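Local coordinates for protein uracil-DNA glycosylase (Nitratifractor salsuginis, PDB 5X3G) that belongs to the uracil-DNA glycosylase superfamily of DNA-repair proteins and folds as a single alpha/beta domain around a central parallel sheet, at residues G51-T65 with E160-T174. Sequence-based numbering, arbitrary orientation.
Sequences GYIPPRDRLLAAFST and ERSGVLLLNMALLFT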
# COMPACT_ATOMS: atom_id res chain seq x y z
N GLY A 51 2.78 -4.06 -21.41
CA GLY A 51 3.31 -2.71 -21.34
C GLY A 51 3.03 -1.96 -20.06
O GLY A 51 3.08 -0.72 -20.08
N TYR A 52 2.76 -2.65 -18.96
CA TYR A 52 2.55 -1.97 -17.69
C TYR A 52 2.94 -2.90 -16.55
O TYR A 52 3.00 -4.12 -16.71
CB TYR A 52 1.09 -1.50 -17.53
CG TYR A 52 0.07 -2.61 -17.42
CD1 TYR A 52 -0.16 -3.26 -16.21
CD2 TYR A 52 -0.70 -2.99 -18.51
CE1 TYR A 52 -1.09 -4.27 -16.10
CE2 TYR A 52 -1.64 -4.00 -18.41
CZ TYR A 52 -1.83 -4.64 -17.20
OH TYR A 52 -2.77 -5.64 -17.08
N ILE A 53 3.19 -2.30 -15.40
CA ILE A 53 3.47 -3.04 -14.17
C ILE A 53 2.55 -2.52 -13.07
O ILE A 53 2.18 -1.35 -13.09
CB ILE A 53 4.95 -2.94 -13.77
CG1 ILE A 53 5.34 -1.48 -13.55
CG2 ILE A 53 5.84 -3.59 -14.82
CD1 ILE A 53 6.73 -1.30 -12.98
N PRO A 54 2.17 -3.38 -12.11
CA PRO A 54 2.49 -4.81 -12.00
C PRO A 54 1.72 -5.63 -13.03
O PRO A 54 0.83 -5.07 -13.67
CB PRO A 54 2.04 -5.16 -10.58
CG PRO A 54 0.90 -4.24 -10.34
CD PRO A 54 1.26 -2.95 -11.03
N PRO A 55 2.06 -6.91 -13.20
CA PRO A 55 1.31 -7.73 -14.15
C PRO A 55 -0.18 -7.76 -13.83
O PRO A 55 -0.61 -7.45 -12.72
CB PRO A 55 1.94 -9.13 -14.01
CG PRO A 55 2.72 -9.08 -12.73
CD PRO A 55 3.17 -7.66 -12.60
N ARG A 56 -0.97 -8.14 -14.84
CA ARG A 56 -2.42 -8.12 -14.72
C ARG A 56 -2.91 -8.93 -13.53
O ARG A 56 -3.87 -8.54 -12.86
CB ARG A 56 -3.04 -8.64 -16.02
CG ARG A 56 -4.54 -8.86 -15.97
CD ARG A 56 -5.16 -8.86 -17.35
NE ARG A 56 -6.49 -9.45 -17.35
CZ ARG A 56 -6.73 -10.75 -17.48
NH1 ARG A 56 -5.72 -11.59 -17.64
NH2 ARG A 56 -7.98 -11.20 -17.47
N ASP A 57 -2.26 -10.06 -13.24
CA ASP A 57 -2.68 -10.90 -12.12
C ASP A 57 -2.32 -10.32 -10.76
O ASP A 57 -2.55 -10.99 -9.74
CB ASP A 57 -2.08 -12.30 -12.27
CG ASP A 57 -0.57 -12.31 -12.15
OD1 ASP A 57 0.04 -11.23 -12.28
OD2 ASP A 57 -0.00 -13.40 -11.94
N ARG A 58 -1.75 -9.12 -10.71
CA ARG A 58 -1.38 -8.47 -9.46
C ARG A 58 -2.00 -7.09 -9.28
O ARG A 58 -1.79 -6.47 -8.24
CB ARG A 58 0.14 -8.35 -9.34
CG ARG A 58 0.80 -9.40 -8.48
CD ARG A 58 1.98 -9.99 -9.20
NE ARG A 58 2.80 -10.83 -8.33
CZ ARG A 58 3.60 -11.80 -8.77
NH1 ARG A 58 3.68 -12.06 -10.07
NH2 ARG A 58 4.31 -12.51 -7.90
N LEU A 59 -2.74 -6.59 -10.28
CA LEU A 59 -3.27 -5.23 -10.22
C LEU A 59 -4.07 -4.99 -8.95
O LEU A 59 -4.07 -3.88 -8.40
CB LEU A 59 -4.13 -4.96 -11.45
CG LEU A 59 -3.39 -4.82 -12.78
CD1 LEU A 59 -4.37 -4.76 -13.95
CD2 LEU A 59 -2.50 -3.58 -12.77
N LEU A 60 -4.76 -6.03 -8.46
CA LEU A 60 -5.66 -5.93 -7.31
C LEU A 60 -5.17 -6.74 -6.12
O LEU A 60 -5.97 -7.19 -5.30
CB LEU A 60 -7.06 -6.37 -7.71
CG LEU A 60 -7.69 -5.67 -8.92
CD1 LEU A 60 -8.87 -6.47 -9.42
CD2 LEU A 60 -8.12 -4.26 -8.54
N ALA A 61 -3.85 -6.95 -6.02
CA ALA A 61 -3.31 -7.79 -4.95
C ALA A 61 -3.65 -7.24 -3.57
O ALA A 61 -3.71 -8.01 -2.60
CB ALA A 61 -1.79 -7.92 -5.10
N ALA A 62 -3.88 -5.93 -3.46
CA ALA A 62 -4.26 -5.35 -2.18
C ALA A 62 -5.63 -5.83 -1.70
O ALA A 62 -5.92 -5.73 -0.50
CB ALA A 62 -4.26 -3.83 -2.28
N PHE A 63 -6.46 -6.36 -2.59
CA PHE A 63 -7.78 -6.87 -2.25
C PHE A 63 -7.82 -8.39 -2.14
O PHE A 63 -8.91 -8.95 -1.93
CB PHE A 63 -8.81 -6.42 -3.30
CG PHE A 63 -8.87 -4.92 -3.51
CD1 PHE A 63 -9.83 -4.16 -2.87
CD2 PHE A 63 -7.97 -4.29 -4.36
CE1 PHE A 63 -9.89 -2.78 -3.06
CE2 PHE A 63 -8.03 -2.92 -4.55
CZ PHE A 63 -8.99 -2.17 -3.91
N SER A 64 -6.68 -9.07 -2.27
CA SER A 64 -6.67 -10.52 -2.41
C SER A 64 -6.75 -11.27 -1.08
O SER A 64 -6.84 -12.50 -1.09
CB SER A 64 -5.40 -10.96 -3.16
OG SER A 64 -4.23 -10.59 -2.45
N THR A 65 -6.73 -10.57 0.05
CA THR A 65 -6.84 -11.23 1.34
C THR A 65 -7.94 -10.58 2.18
O THR A 65 -8.85 -11.26 2.66
CB THR A 65 -5.51 -11.19 2.09
OG1 THR A 65 -4.48 -11.72 1.25
CG2 THR A 65 -5.60 -12.02 3.36
N GLU A 160 -2.00 -6.34 6.59
CA GLU A 160 -3.35 -6.84 6.33
C GLU A 160 -4.02 -7.36 7.60
O GLU A 160 -5.23 -7.20 7.76
CB GLU A 160 -3.31 -7.91 5.24
CG GLU A 160 -2.92 -7.34 3.89
CD GLU A 160 -2.84 -8.39 2.80
OE1 GLU A 160 -2.30 -9.48 3.06
OE2 GLU A 160 -3.32 -8.11 1.67
N ARG A 161 -3.25 -7.97 8.51
CA ARG A 161 -3.81 -8.39 9.79
C ARG A 161 -4.38 -7.21 10.56
O ARG A 161 -5.38 -7.35 11.26
CB ARG A 161 -2.75 -9.09 10.64
CG ARG A 161 -2.41 -10.51 10.22
CD ARG A 161 -1.50 -11.15 11.26
NE ARG A 161 -1.32 -12.58 11.06
CZ ARG A 161 -0.37 -13.12 10.29
NH1 ARG A 161 0.48 -12.33 9.65
NH2 ARG A 161 -0.28 -14.43 10.17
N SER A 162 -3.74 -6.04 10.44
CA SER A 162 -4.21 -4.83 11.08
C SER A 162 -5.29 -4.11 10.27
O SER A 162 -5.69 -3.01 10.64
CB SER A 162 -3.03 -3.88 11.33
OG SER A 162 -2.11 -4.48 12.23
N GLY A 163 -5.77 -4.72 9.19
CA GLY A 163 -6.88 -4.16 8.44
C GLY A 163 -6.51 -3.02 7.52
O GLY A 163 -7.35 -2.16 7.25
N VAL A 164 -5.28 -3.00 7.03
CA VAL A 164 -4.79 -1.91 6.20
C VAL A 164 -4.88 -2.32 4.74
O VAL A 164 -4.23 -3.28 4.32
CB VAL A 164 -3.36 -1.51 6.59
CG1 VAL A 164 -2.81 -0.46 5.63
CG2 VAL A 164 -3.33 -1.01 8.02
N LEU A 165 -5.69 -1.59 3.98
CA LEU A 165 -5.74 -1.72 2.53
C LEU A 165 -4.66 -0.83 1.93
O LEU A 165 -4.73 0.40 2.05
CB LEU A 165 -7.12 -1.33 2.00
CG LEU A 165 -7.34 -1.43 0.48
CD1 LEU A 165 -7.33 -2.87 0.02
CD2 LEU A 165 -8.64 -0.75 0.10
N LEU A 166 -3.65 -1.45 1.32
CA LEU A 166 -2.51 -0.73 0.75
C LEU A 166 -2.86 -0.32 -0.68
O LEU A 166 -2.61 -1.05 -1.64
CB LEU A 166 -1.27 -1.61 0.81
CG LEU A 166 -0.85 -2.01 2.22
CD1 LEU A 166 0.11 -3.20 2.18
CD2 LEU A 166 -0.21 -0.83 2.94
N LEU A 167 -3.43 0.87 -0.82
CA LEU A 167 -4.09 1.29 -2.05
C LEU A 167 -3.29 2.40 -2.74
O LEU A 167 -3.11 3.48 -2.17
CB LEU A 167 -5.51 1.77 -1.74
CG LEU A 167 -6.34 2.27 -2.92
CD1 LEU A 167 -6.49 1.18 -3.98
CD2 LEU A 167 -7.70 2.76 -2.44
N ASN A 168 -2.83 2.12 -3.95
CA ASN A 168 -2.21 3.13 -4.80
C ASN A 168 -3.28 3.92 -5.55
O ASN A 168 -4.35 3.39 -5.87
CB ASN A 168 -1.25 2.48 -5.80
CG ASN A 168 0.14 2.25 -5.22
OD1 ASN A 168 0.63 3.05 -4.43
ND2 ASN A 168 0.77 1.15 -5.61
N MSE A 169 -2.98 5.19 -5.83
CA MSE A 169 -3.93 6.07 -6.52
C MSE A 169 -4.21 5.59 -7.93
O MSE A 169 -5.35 5.66 -8.41
CB MSE A 169 -3.41 7.51 -6.54
CG MSE A 169 -3.35 8.17 -5.18
SE MSE A 169 -5.14 8.42 -4.44
CE MSE A 169 -5.13 10.37 -4.33
N ALA A 170 -3.17 5.10 -8.61
CA ALA A 170 -3.30 4.35 -9.84
C ALA A 170 -2.71 2.96 -9.63
O ALA A 170 -1.68 2.82 -8.96
CB ALA A 170 -2.60 5.05 -11.01
N LEU A 171 -3.35 1.94 -10.18
CA LEU A 171 -2.96 0.56 -9.94
C LEU A 171 -1.93 0.03 -10.93
O LEU A 171 -1.50 -1.12 -10.79
CB LEU A 171 -4.19 -0.36 -9.94
CG LEU A 171 -5.29 -0.04 -8.93
CD1 LEU A 171 -6.32 -1.16 -8.91
CD2 LEU A 171 -4.72 0.20 -7.54
N LEU A 172 -1.54 0.82 -11.93
CA LEU A 172 -0.56 0.34 -12.90
C LEU A 172 0.39 1.47 -13.27
O LEU A 172 0.09 2.65 -13.10
CB LEU A 172 -1.25 -0.23 -14.16
CG LEU A 172 -2.15 0.64 -15.04
CD1 LEU A 172 -1.35 1.57 -15.95
CD2 LEU A 172 -3.09 -0.24 -15.85
N PHE A 173 1.55 1.07 -13.79
CA PHE A 173 2.63 1.97 -14.17
C PHE A 173 3.13 1.58 -15.55
O PHE A 173 3.33 0.39 -15.82
CB PHE A 173 3.78 1.90 -13.14
CG PHE A 173 5.02 2.65 -13.54
CD1 PHE A 173 5.23 3.95 -13.12
CD2 PHE A 173 6.00 2.04 -14.32
CE1 PHE A 173 6.37 4.64 -13.47
CE2 PHE A 173 7.15 2.73 -14.67
CZ PHE A 173 7.33 4.02 -14.24
N THR A 174 3.34 2.56 -16.42
CA THR A 174 3.93 2.33 -17.73
C THR A 174 5.29 3.00 -17.86
O THR A 174 6.28 2.34 -18.18
CB THR A 174 2.98 2.82 -18.84
OG1 THR A 174 2.66 4.20 -18.63
CG2 THR A 174 1.70 2.00 -18.84
O HOH W 1 -1.51 -2.30 -8.64
O HOH W 2 -5.77 -8.03 1.05
O HOH W 3 -3.65 -4.32 1.35
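The Y52 ring takes L172 CD2 over one face, 4.3 Å from the ring centroid, a CH-pi contact. The two side chains cross at about a right angle. W45 of helix 40-48 meets the Y52 ring edge-to-face, and M46 O holds its hydroxyl. The F63 ring takes L165 CD1 over one face in a second CH-pi contact, 16° off the ring normal. L60 O lies at its edge, in plane, and W27 packs against it edge-to-face. L167 CD1 approaches the same ring obliquely. The I53 and F173 side chains run side by side, pointing the same way. I53 CG1 sits between its own backbone N and carbonyl carbon (chi1 59°), and this brings it to 3.7 Å from F173 CD2.

The backbones of I53 and F173 form a single antiparallel hydrogen-bonded pair. I53 N to F173 O is 2.7 Å and lies in the carbonyl plane. F173 N to I53 O is 2.6 Å and more bent, 141° at the hydrogen. Each acceptor also receives a CA-H contact, from Y52 and L172 respectively.

Further along, L60 CD2 meets L171 CD1 at 3.6 Å. A62 CB rests on L166 O at 3.3 Å. Three waters bridge the segments. One joins L59 O to L171 O. Another links backbone atoms A62 O and T65 N to the carboxylate atom E160 OE2; E160 OE1 pairs with R156. The third joins A62 O to V164 O and L166 N.

Behind the E160 end, G163 closes helix 152-161 as the C-prime residue of a Schellman motif. The whole is a buried loop-to-sheet junction. A62 and F63 pack on outermost strand 164-168, while 51-54, L59 and L60 meet the loop 171-174 that follows it. The four-stranded parallel sheet, order 2-1-3-4, is characteristic of the uracil-DNA glycosylase fold.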